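Local coordinates for capsid protein (Infectious hypodermal and hematopoietic necrosis virus, PDB 3N7X), which forms the icosahedral, 60-subunit capsid shell of a shrimp densovirus, binding calcium ions and probably enclosing the viral genome, at residues Y84-S89 with K173-P178; T156-Q161 with I194-F199; D260-F265 with C323-T328. One frame throughout, in Å; residues are numbered along the deposited sequence.

Contact 1: residues Y84-S89 with K173-P178; sequences YGLKSS and KWIQNP. With CA (calcium ion), chain B.
Ile175, near the end of the short helix 171-176, packs against strand 84-86 through Tyr84, Gly85 and Leu86. Followed outward, its CB first meets a methyl of Leu86, with CD2 at 4.0 Å. The short branch makes the tightest touch: Ile175 CG2 is 3.6 Å from Leu86 CD2 and also lies on Leu86 CG. The two side chains slide past each other in opposite directions. The longer branch, through CG1, heads for Tyr84 and Gly85: CG1 lies anti to the carbonyl carbon (chi1 -68°), the chain runs on extended, and CD1 is carried toward the start of the strand. There CD1 sits 3.7 Å from Gly85 O and 3.8 Å from Tyr84 CB. The Tyr84 ring leads away, and its OH bonds to Ile225 O. The other methyl of Leu86, CD1, touches Gln176 CG at 4.0 Å, the two side chains crossing at about a right angle.

No hydrogen bond joins the segments. The polar groups of the helix end serve a calcium ion instead. Gln176 O binds it at 2.4 Å, together with three waters, Tyr55 O and Glu191 OE2 of a neighbouring subunit. Two of the waters are themselves positioned here: one donates to Ile175 O, the other to Asn177 OD1. The apolar contact thus lies beside a metal site at a subunit interface. Around it, strand 93-95 pairs with strand 84-86 and offers Ala93 to Ile175. Strand 45-59 packs Arg54 on Ile175, and Phe56 on Asn177 and Pro178 just past the helix.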
loop_
_atom_site.group_PDB
_atom_site.type_symbol
_atom_site.label_atom_id
_atom_site.label_comp_id
_atom_site.label_asym_id
_atom_site.label_seq_id
_atom_site.Cartn_x
_atom_site.Cartn_y
_atom_site.Cartn_z
ATOM N N TYR A 84 98.187 -16.872 -10.475
ATOM C CA TYR A 84 99.282 -17.197 -11.385
ATOM C C TYR A 84 98.746 -17.915 -12.608
ATOM O O TYR A 84 97.628 -18.432 -12.599
ATOM C CB TYR A 84 100.304 -18.103 -10.700
ATOM C CG TYR A 84 101.194 -17.394 -9.716
ATOM C CD1 TYR A 84 102.412 -16.847 -10.121
ATOM C CD2 TYR A 84 100.819 -17.260 -8.380
ATOM C CE1 TYR A 84 103.239 -16.182 -9.215
ATOM C CE2 TYR A 84 101.634 -16.598 -7.466
ATOM C CZ TYR A 84 102.843 -16.062 -7.886
ATOM O OH TYR A 84 103.657 -15.418 -6.982
ATOM N N GLY A 85 99.561 -17.941 -13.655
ATOM C CA GLY A 85 99.203 -18.621 -14.885
ATOM C C GLY A 85 100.470 -19.219 -15.467
ATOM O O GLY A 85 101.470 -19.360 -14.760
ATOM N N LEU A 86 100.445 -19.562 -16.751
ATOM C CA LEU A 86 101.619 -20.136 -17.394
ATOM C C LEU A 86 102.236 -19.190 -18.411
ATOM O O LEU A 86 101.526 -18.552 -19.185
ATOM C CB LEU A 86 101.260 -21.448 -18.089
ATOM C CG LEU A 86 100.798 -22.572 -17.168
ATOM C CD1 LEU A 86 100.547 -23.827 -17.986
ATOM C CD2 LEU A 86 101.855 -22.827 -16.101
ATOM N N LYS A 87 103.565 -19.106 -18.393
ATOM C CA LYS A 87 104.323 -18.274 -19.321
ATOM C C LYS A 87 104.266 -19.032 -20.655
ATOM O O LYS A 87 104.566 -20.227 -20.702
ATOM C CB LYS A 87 105.761 -18.167 -18.818
ATOM C CG LYS A 87 106.626 -17.099 -19.451
ATOM C CD LYS A 87 108.069 -17.330 -19.020
ATOM C CE LYS A 87 109.005 -16.227 -19.478
ATOM N NZ LYS A 87 108.818 -14.998 -18.664
ATOM N N SER A 88 103.884 -18.351 -21.730
ATOM C CA SER A 88 103.747 -19.005 -23.031
ATOM C C SER A 88 105.008 -19.646 -23.602
ATOM O O SER A 88 104.934 -20.640 -24.328
ATOM C CB SER A 88 103.186 -18.020 -24.062
ATOM O OG SER A 88 104.134 -17.023 -24.394
ATOM N N SER A 89 106.165 -19.086 -23.274
ATOM C CA SER A 89 107.414 -19.610 -23.803
ATOM C C SER A 89 107.898 -20.920 -23.192
ATOM O O SER A 89 108.376 -21.790 -23.914
ATOM C CB SER A 89 108.516 -18.554 -23.690
ATOM O OG SER A 89 108.717 -18.150 -22.347
ATOM N N LYS A 173 103.770 -27.165 -12.040
ATOM C CA LYS A 173 103.148 -28.476 -12.212
ATOM C C LYS A 173 101.680 -28.440 -11.783
ATOM O O LYS A 173 100.799 -28.896 -12.513
ATOM C CB LYS A 173 103.899 -29.530 -11.393
ATOM C CG LYS A 173 105.289 -29.853 -11.918
ATOM C CD LYS A 173 105.243 -30.844 -13.075
ATOM C CE LYS A 173 104.805 -32.230 -12.590
ATOM N NZ LYS A 173 104.751 -33.257 -13.681
ATOM N N TRP A 174 101.424 -27.898 -10.594
ATOM C CA TRP A 174 100.061 -27.807 -10.090
ATOM C C TRP A 174 99.164 -27.008 -11.031
ATOM O O TRP A 174 97.994 -27.338 -11.214
ATOM C CB TRP A 174 100.038 -27.163 -8.706
ATOM C CG TRP A 174 100.465 -28.073 -7.597
ATOM C CD1 TRP A 174 101.633 -28.018 -6.895
ATOM C CD2 TRP A 174 99.697 -29.132 -7.014
ATOM N NE1 TRP A 174 101.637 -28.968 -5.905
ATOM C CE2 TRP A 174 100.461 -29.667 -5.955
ATOM C CE3 TRP A 174 98.434 -29.676 -7.280
ATOM C CZ2 TRP A 174 100.004 -30.721 -5.158
ATOM C CZ3 TRP A 174 97.977 -30.727 -6.486
ATOM C CH2 TRP A 174 98.763 -31.236 -5.436
ATOM N N ILE A 175 99.705 -25.950 -11.619
ATOM C CA ILE A 175 98.924 -25.145 -12.543
ATOM C C ILE A 175 98.662 -25.972 -13.796
ATOM O O ILE A 175 97.583 -25.917 -14.384
ATOM C CB ILE A 175 99.671 -23.858 -12.928
ATOM C CG1 ILE A 175 99.772 -22.942 -11.709
ATOM C CG2 ILE A 175 98.955 -23.157 -14.069
ATOM C CD1 ILE A 175 100.458 -21.622 -11.992
ATOM N N GLN A 176 99.658 -26.748 -14.198
ATOM C CA GLN A 176 99.532 -27.585 -15.380
ATOM C C GLN A 176 98.481 -28.674 -15.187
ATOM O O GLN A 176 97.730 -28.999 -16.112
ATOM C CB GLN A 176 100.879 -28.235 -15.708
ATOM C CG GLN A 176 101.799 -27.382 -16.573
ATOM C CD GLN A 176 103.282 -27.694 -16.359
ATOM O OE1 GLN A 176 103.670 -28.850 -16.171
ATOM N NE2 GLN A 176 104.115 -26.657 -16.395
ATOM N N ASN A 177 98.408 -29.219 -13.977
ATOM C CA ASN A 177 97.478 -30.310 -13.729
ATOM C C ASN A 177 97.415 -30.685 -12.252
ATOM O O ASN A 177 98.326 -30.382 -11.479
ATOM C CB ASN A 177 97.958 -31.543 -14.519
ATOM C CG ASN A 177 96.848 -32.542 -14.808
ATOM O OD1 ASN A 177 96.129 -32.418 -15.804
ATOM N ND2 ASN A 177 96.704 -33.534 -13.939
ATOM N N PRO A 178 96.312 -31.321 -11.836
ATOM C CA PRO A 178 96.205 -31.734 -10.436
ATOM C C PRO A 178 97.302 -32.787 -10.272
ATOM O O PRO A 178 97.533 -33.583 -11.182
ATOM C CB PRO A 178 94.807 -32.338 -10.370
ATOM C CG PRO A 178 94.044 -31.471 -11.333
ATOM C CD PRO A 178 94.995 -31.351 -12.500
HETATM CA CA CA B . 97.302 -28.740 -18.404
HETATM O O HOH W 1 96.836 -26.610 -17.369
HETATM O O HOH W 2 97.526 -31.037 -17.822
HETATM O O HOH W 3 97.262 -30.117 -20.386
#

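Contact 2: residues T156-Q161 with I194-F199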
loop_
_atom_site.group_PDB
_atom_site.type_symbol
_atom_site.label_atom_id
_atom_site.label_comp_id
_atom_site.label_asym_id
_atom_site.label_seq_id
_atom_site.Cartn_x
_atom_site.Cartn_y
_atom_site.Cartn_z
ATOM N N THR A 156 84.460 -38.499 5.993
ATOM C CA THR A 156 84.392 -39.263 7.232
ATOM C C THR A 156 85.607 -39.100 8.139
ATOM O O THR A 156 85.697 -39.749 9.179
ATOM C CB THR A 156 84.169 -40.761 6.954
ATOM O OG1 THR A 156 85.227 -41.264 6.134
ATOM C CG2 THR A 156 82.842 -40.971 6.247
ATOM N N GLY A 157 86.540 -38.239 7.742
ATOM C CA GLY A 157 87.714 -37.984 8.560
ATOM C C GLY A 157 88.813 -39.026 8.566
ATOM O O GLY A 157 89.353 -39.362 9.622
ATOM N N LEU A 158 89.165 -39.528 7.389
ATOM C CA LEU A 158 90.209 -40.533 7.277
ATOM C C LEU A 158 91.611 -39.963 7.480
ATOM O O LEU A 158 92.398 -40.499 8.259
ATOM C CB LEU A 158 90.156 -41.193 5.897
ATOM C CG LEU A 158 88.881 -41.938 5.488
ATOM C CD1 LEU A 158 88.938 -42.286 4.002
ATOM C CD2 LEU A 158 88.734 -43.194 6.327
ATOM N N HIS A 159 91.910 -38.866 6.786
ATOM C CA HIS A 159 93.242 -38.273 6.828
ATOM C C HIS A 159 93.358 -36.833 7.310
ATOM O O HIS A 159 92.422 -36.043 7.196
ATOM C CB HIS A 159 93.853 -38.341 5.431
ATOM C CG HIS A 159 93.647 -39.653 4.741
ATOM N ND1 HIS A 159 94.296 -40.809 5.123
ATOM C CD2 HIS A 159 92.864 -39.991 3.688
ATOM C CE1 HIS A 159 93.925 -41.801 4.333
ATOM N NE2 HIS A 159 93.055 -41.330 3.455
ATOM N N ASN A 160 94.543 -36.498 7.812
ATOM C CA ASN A 160 94.847 -35.154 8.293
ATOM C C ASN A 160 95.888 -34.515 7.377
ATOM O O ASN A 160 95.716 -33.389 6.906
ATOM C CB ASN A 160 95.400 -35.213 9.717
ATOM C CG ASN A 160 94.375 -35.702 10.721
ATOM O OD1 ASN A 160 94.712 -36.396 11.683
ATOM N ND2 ASN A 160 93.115 -35.333 10.509
ATOM N N GLN A 161 96.968 -35.248 7.120
ATOM C CA GLN A 161 98.047 -34.741 6.282
ATOM C C GLN A 161 98.606 -35.796 5.328
ATOM O O GLN A 161 98.877 -36.930 5.723
ATOM C CB GLN A 161 99.174 -34.213 7.168
ATOM C CG GLN A 161 100.310 -33.556 6.401
ATOM C CD GLN A 161 101.498 -33.211 7.291
ATOM O OE1 GLN A 161 101.331 -32.674 8.393
ATOM N NE2 GLN A 161 102.705 -33.507 6.812
ATOM N N ILE A 194 87.115 -46.556 -3.028
ATOM C CA ILE A 194 85.653 -46.630 -3.029
ATOM C C ILE A 194 85.100 -47.280 -1.765
ATOM O O ILE A 194 83.917 -47.146 -1.459
ATOM C CB ILE A 194 85.100 -47.387 -4.262
ATOM C CG1 ILE A 194 85.460 -48.870 -4.187
ATOM C CG2 ILE A 194 85.630 -46.748 -5.539
ATOM C CD1 ILE A 194 84.916 -49.686 -5.344
ATOM N N GLN A 195 85.948 -47.984 -1.029
ATOM C CA GLN A 195 85.502 -48.600 0.207
ATOM C C GLN A 195 85.647 -47.610 1.358
ATOM O O GLN A 195 84.912 -47.683 2.340
ATOM C CB GLN A 195 86.332 -49.855 0.527
ATOM C CG GLN A 195 86.184 -50.336 1.983
ATOM C CD GLN A 195 86.993 -51.594 2.310
ATOM O OE1 GLN A 195 86.678 -52.692 1.844
ATOM N NE2 GLN A 195 88.036 -51.435 3.121
ATOM N N GLN A 196 86.573 -46.665 1.214
ATOM C CA GLN A 196 86.875 -45.719 2.285
ATOM C C GLN A 196 86.353 -44.281 2.254
ATOM O O GLN A 196 85.832 -43.793 3.258
ATOM C CB GLN A 196 88.393 -45.687 2.479
ATOM C CG GLN A 196 88.987 -47.046 2.818
ATOM C CD GLN A 196 88.567 -47.537 4.192
ATOM O OE1 GLN A 196 88.111 -48.672 4.352
ATOM N NE2 GLN A 196 88.726 -46.682 5.197
ATOM N N PHE A 197 86.507 -43.588 1.132
ATOM C CA PHE A 197 86.058 -42.201 1.054
ATOM C C PHE A 197 84.546 -42.019 1.196
ATOM O O PHE A 197 83.755 -42.656 0.496
ATOM C CB PHE A 197 86.576 -41.579 -0.239
ATOM C CG PHE A 197 88.046 -41.271 -0.199
ATOM C CD1 PHE A 197 88.494 -39.995 0.133
ATOM C CD2 PHE A 197 88.985 -42.272 -0.426
ATOM C CE1 PHE A 197 89.861 -39.719 0.244
ATOM C CE2 PHE A 197 90.354 -42.008 -0.318
ATOM C CZ PHE A 197 90.793 -40.730 0.018
ATOM N N GLY A 198 84.155 -41.141 2.116
ATOM C CA GLY A 198 82.748 -40.891 2.378
ATOM C C GLY A 198 81.944 -40.301 1.236
ATOM O O GLY A 198 80.781 -40.651 1.045
ATOM N N PHE A 199 82.559 -39.395 0.484
ATOM C CA PHE A 199 81.894 -38.759 -0.641
ATOM C C PHE A 199 82.448 -39.275 -1.956
ATOM O O PHE A 199 83.658 -39.406 -2.127
ATOM C CB PHE A 199 82.097 -37.250 -0.591
ATOM C CG PHE A 199 81.610 -36.531 -1.818
ATOM C CD1 PHE A 199 80.332 -35.982 -1.861
ATOM C CD2 PHE A 199 82.432 -36.401 -2.933
ATOM C CE1 PHE A 199 79.878 -35.305 -3.005
ATOM C CE2 PHE A 199 81.990 -35.730 -4.078
ATOM C CZ PHE A 199 80.712 -35.180 -4.114
HETATM O O HOH W 4 84.747 -43.964 5.808
HETATM O O HOH W 5 85.953 -40.009 4.023
#
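Leu158 and Phe197 meet because Leu158 holds CG anti to its carbonyl carbon (chi1 -61°) and CD1 at the far end of an extended chain. CD1 then hangs over the centre of the Phe197 ring, 4.3 Å above its plane. Gln196 bends at chi2 (-68°), which brings its amide against Leu158, with Gln196 NE2 3.7 Å from Leu158 CD2. The same Leu158 CD1 also rests on the Gln196 carbonyl, 3.5 Å from the O. His159 comes up beside Phe197: CZ lies at the edge of the imidazole, near its plane, 4.2 Å from His159 NE2.

At the other end Thr156 CG2 lies 3.9 Å from Gly198 CA. Two waters bridge the segments here. One accepts a hydrogen bond from Thr156 OG1 and donates one to Gln196 O, at 2.8 Å from each. The second accepts from the backbone nitrogens of Thr156 and Gly198. Gln196 OE1 is held by Gln195 NE2 and by Cys302 N of a neighbouring subunit.

No direct hydrogen bond joins the segments. The loop between strands 149-153 and 161-164 is therefore held to the end of helix 192-196 by apolar packing and by water bridges that serve backbone groups and the Thr156 hydroxyl.

Contact 3: residues D260-F265 with C323-T328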
loop_
_atom_site.group_PDB
_atom_site.type_symbol
_atom_site.label_atom_id
_atom_site.label_comp_id
_atom_site.label_asym_id
_atom_site.label_seq_id
_atom_site.Cartn_x
_atom_site.Cartn_y
_atom_site.Cartn_z
ATOM N N ASP A 260 83.409 -27.672 7.801
ATOM C CA ASP A 260 84.680 -27.845 7.119
ATOM C C ASP A 260 84.503 -27.871 5.607
ATOM O O ASP A 260 83.414 -28.134 5.092
ATOM C CB ASP A 260 85.435 -29.098 7.609
ATOM C CG ASP A 260 84.627 -30.370 7.490
ATOM O OD1 ASP A 260 84.059 -30.626 6.408
ATOM O OD2 ASP A 260 84.578 -31.127 8.485
ATOM N N TRP A 261 85.586 -27.554 4.911
ATOM C CA TRP A 261 85.601 -27.521 3.463
ATOM C C TRP A 261 86.571 -28.593 2.981
ATOM O O TRP A 261 87.683 -28.721 3.501
ATOM C CB TRP A 261 86.054 -26.144 2.986
ATOM C CG TRP A 261 86.163 -26.049 1.515
ATOM C CD1 TRP A 261 85.175 -25.707 0.635
ATOM C CD2 TRP A 261 87.313 -26.369 0.728
ATOM N NE1 TRP A 261 85.642 -25.796 -0.657
ATOM C CE2 TRP A 261 86.952 -26.201 -0.628
ATOM C CE3 TRP A 261 88.616 -26.785 1.038
ATOM C CZ2 TRP A 261 87.849 -26.435 -1.677
ATOM C CZ3 TRP A 261 89.510 -27.020 -0.005
ATOM C CH2 TRP A 261 89.120 -26.842 -1.347
ATOM N N GLN A 262 86.148 -29.356 1.980
ATOM C CA GLN A 262 86.959 -30.442 1.439
ATOM C C GLN A 262 87.458 -30.201 0.020
ATOM O O GLN A 262 86.708 -29.716 -0.833
ATOM C CB GLN A 262 86.144 -31.738 1.447
ATOM C CG GLN A 262 85.637 -32.129 2.812
ATOM C CD GLN A 262 86.763 -32.465 3.752
ATOM O OE1 GLN A 262 86.662 -32.249 4.956
ATOM N NE2 GLN A 262 87.847 -33.005 3.208
ATOM N N GLN A 263 88.724 -30.534 -0.230
ATOM C CA GLN A 263 89.274 -30.406 -1.575
ATOM C C GLN A 263 88.933 -31.741 -2.226
ATOM O O GLN A 263 88.530 -32.681 -1.537
ATOM C CB GLN A 263 90.798 -30.181 -1.561
ATOM C CG GLN A 263 91.621 -31.226 -0.819
ATOM C CD GLN A 263 91.892 -30.848 0.631
ATOM O OE1 GLN A 263 90.980 -30.801 1.458
ATOM N NE2 GLN A 263 93.153 -30.573 0.942
ATOM N N ILE A 264 89.080 -31.844 -3.538
ATOM C CA ILE A 264 88.729 -33.092 -4.197
ATOM C C ILE A 264 89.906 -33.950 -4.632
ATOM O O ILE A 264 91.015 -33.459 -4.830
ATOM C CB ILE A 264 87.825 -32.827 -5.413
ATOM C CG1 ILE A 264 88.543 -31.922 -6.408
ATOM C CG2 ILE A 264 86.533 -32.171 -4.960
ATOM C CD1 ILE A 264 87.720 -31.623 -7.635
ATOM N N PHE A 265 89.638 -35.244 -4.765
ATOM C CA PHE A 265 90.626 -36.227 -5.185
ATOM C C PHE A 265 90.003 -36.997 -6.341
ATOM O O PHE A 265 88.798 -37.248 -6.336
ATOM C CB PHE A 265 90.948 -37.156 -4.019
ATOM C CG PHE A 265 91.616 -36.458 -2.872
ATOM C CD1 PHE A 265 92.980 -36.188 -2.904
ATOM C CD2 PHE A 265 90.875 -36.030 -1.774
ATOM C CE1 PHE A 265 93.599 -35.498 -1.858
ATOM C CE2 PHE A 265 91.481 -35.340 -0.727
ATOM C CZ PHE A 265 92.847 -35.075 -0.770
ATOM N N CYS A 323 99.553 -31.989 1.493
ATOM C CA CYS A 323 98.117 -31.856 1.343
ATOM C C CYS A 323 97.485 -31.898 2.729
ATOM O O CYS A 323 97.583 -32.906 3.432
ATOM C CB CYS A 323 97.591 -33.002 0.482
ATOM S SG CYS A 323 95.800 -33.191 0.473
ATOM N N TYR A 324 96.852 -30.799 3.129
ATOM C CA TYR A 324 96.209 -30.729 4.438
ATOM C C TYR A 324 94.696 -30.784 4.307
ATOM O O TYR A 324 94.092 -29.960 3.618
ATOM C CB TYR A 324 96.614 -29.440 5.152
ATOM C CG TYR A 324 98.076 -29.395 5.510
ATOM C CD1 TYR A 324 98.538 -29.942 6.710
ATOM C CD2 TYR A 324 99.008 -28.832 4.636
ATOM C CE1 TYR A 324 99.894 -29.933 7.030
ATOM C CE2 TYR A 324 100.366 -28.817 4.944
ATOM C CZ TYR A 324 100.803 -29.370 6.141
ATOM O OH TYR A 324 102.147 -29.381 6.432
ATOM N N ILE A 325 94.084 -31.755 4.976
ATOM C CA ILE A 325 92.639 -31.906 4.922
ATOM C C ILE A 325 91.992 -31.417 6.211
ATOM O O ILE A 325 92.391 -31.808 7.306
ATOM C CB ILE A 325 92.262 -33.369 4.691
ATOM C CG1 ILE A 325 92.934 -33.862 3.411
ATOM C CG2 ILE A 325 90.753 -33.510 4.592
ATOM C CD1 ILE A 325 92.762 -35.333 3.163
ATOM N N MET A 326 90.990 -30.556 6.069
ATOM C CA MET A 326 90.283 -29.997 7.216
ATOM C C MET A 326 89.163 -30.902 7.740
ATOM O O MET A 326 88.407 -31.483 6.964
ATOM C CB MET A 326 89.686 -28.646 6.837
ATOM C CG MET A 326 89.017 -27.924 7.990
ATOM S SD MET A 326 87.991 -26.548 7.428
ATOM C CE MET A 326 89.228 -25.325 7.018
ATOM N N HIS A 327 89.067 -31.022 9.059
ATOM C CA HIS A 327 88.014 -31.820 9.682
ATOM C C HIS A 327 87.568 -31.119 10.955
ATOM O O HIS A 327 88.322 -31.066 11.926
ATOM C CB HIS A 327 88.508 -33.222 10.041
ATOM C CG HIS A 327 88.813 -34.078 8.857
ATOM N ND1 HIS A 327 87.886 -34.343 7.872
ATOM C CD2 HIS A 327 89.943 -34.733 8.497
ATOM C CE1 HIS A 327 88.432 -35.122 6.956
ATOM N NE2 HIS A 327 89.679 -35.374 7.311
ATOM N N THR A 328 86.356 -30.572 10.952
ATOM C CA THR A 328 85.844 -29.885 12.133
ATOM C C THR A 328 84.862 -30.782 12.874
ATOM O O THR A 328 84.354 -30.424 13.937
ATOM C CB THR A 328 85.127 -28.573 11.765
ATOM O OG1 THR A 328 84.015 -28.857 10.906
ATOM C CG2 THR A 328 86.083 -27.629 11.063
HETATM O O HOH W 6 85.187 -33.780 7.918
HETATM O O HOH W 7 90.286 -29.441 3.640
#
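Asp260 and Thr328 begin a roughly antiparallel pairing of two loops that lead into and out of strands of the beta-barrel capsid fold. Strands 264-268 and 322-324 belong to the same antiparallel sheet but are not neighbours in it. Side chains and water therefore do much of the joining. Asp260 OD2 takes the backbone N-H of Thr328 at 3.1 Å, nearly straight, on its anti lone pair. It also accepts a hydrogen bond from a water, which lies in the plane of the His327 ring and bonds to ND1. Asp260 CB lies 3.6 Å from Met326 SD. The N-H of Trp261 points at that same sulfur in a weak hydrogen bond, while its indole NE1 is held by Thr212 O.

The end of the Gln262 side chain reaches Ile325 and Met326, crossing Ile325 at about a right angle. Gln263 puts CG between its backbone N and carbonyl carbon (chi1 56°), and the bend at chi2 turns its amide to the facing segment. NE2 donates to Tyr324 O at 2.9 Å and 171°, approaching well above the carbonyl plane. Gln263 OE1 accepts from a second water, which also donates to Trp261 O and accepts from Met326 N. One water thus serves all three groups. Gln310 of a neighbouring subunit bonds Ile325 O and His327 N.

Phe265 closes the contact. Its CZ touches Ile325 CD1 at 3.9 Å, and Cys323 SG lies at the ring edge, 5.0 Å from the centroid and 84° off the normal.

All three contacts are largely buried. Contacts 1 and 2 sit on opposite sides of the chain centre. Contacts 2 and 3 touch: Asn160 O and Ile325 N, 3.0 Å apart, join the loop before strand 161-164 to the tail after 322-324, and both meet the same neighbouring subunit. Contact 1 stays apart within the chain, but not in the shell: Leu86 N bonds Gln195 OE1 of a neighbouring copy, from the helix used in contact 2. The chemistry differs accordingly. Contact 1 is apolar beside a calcium. Contact 2, farthest from the centre, faces other subunits and is apolar with water bridges. Contact 3, closest to the centre, adds direct hydrogen bonds to water bridges and apolar packing.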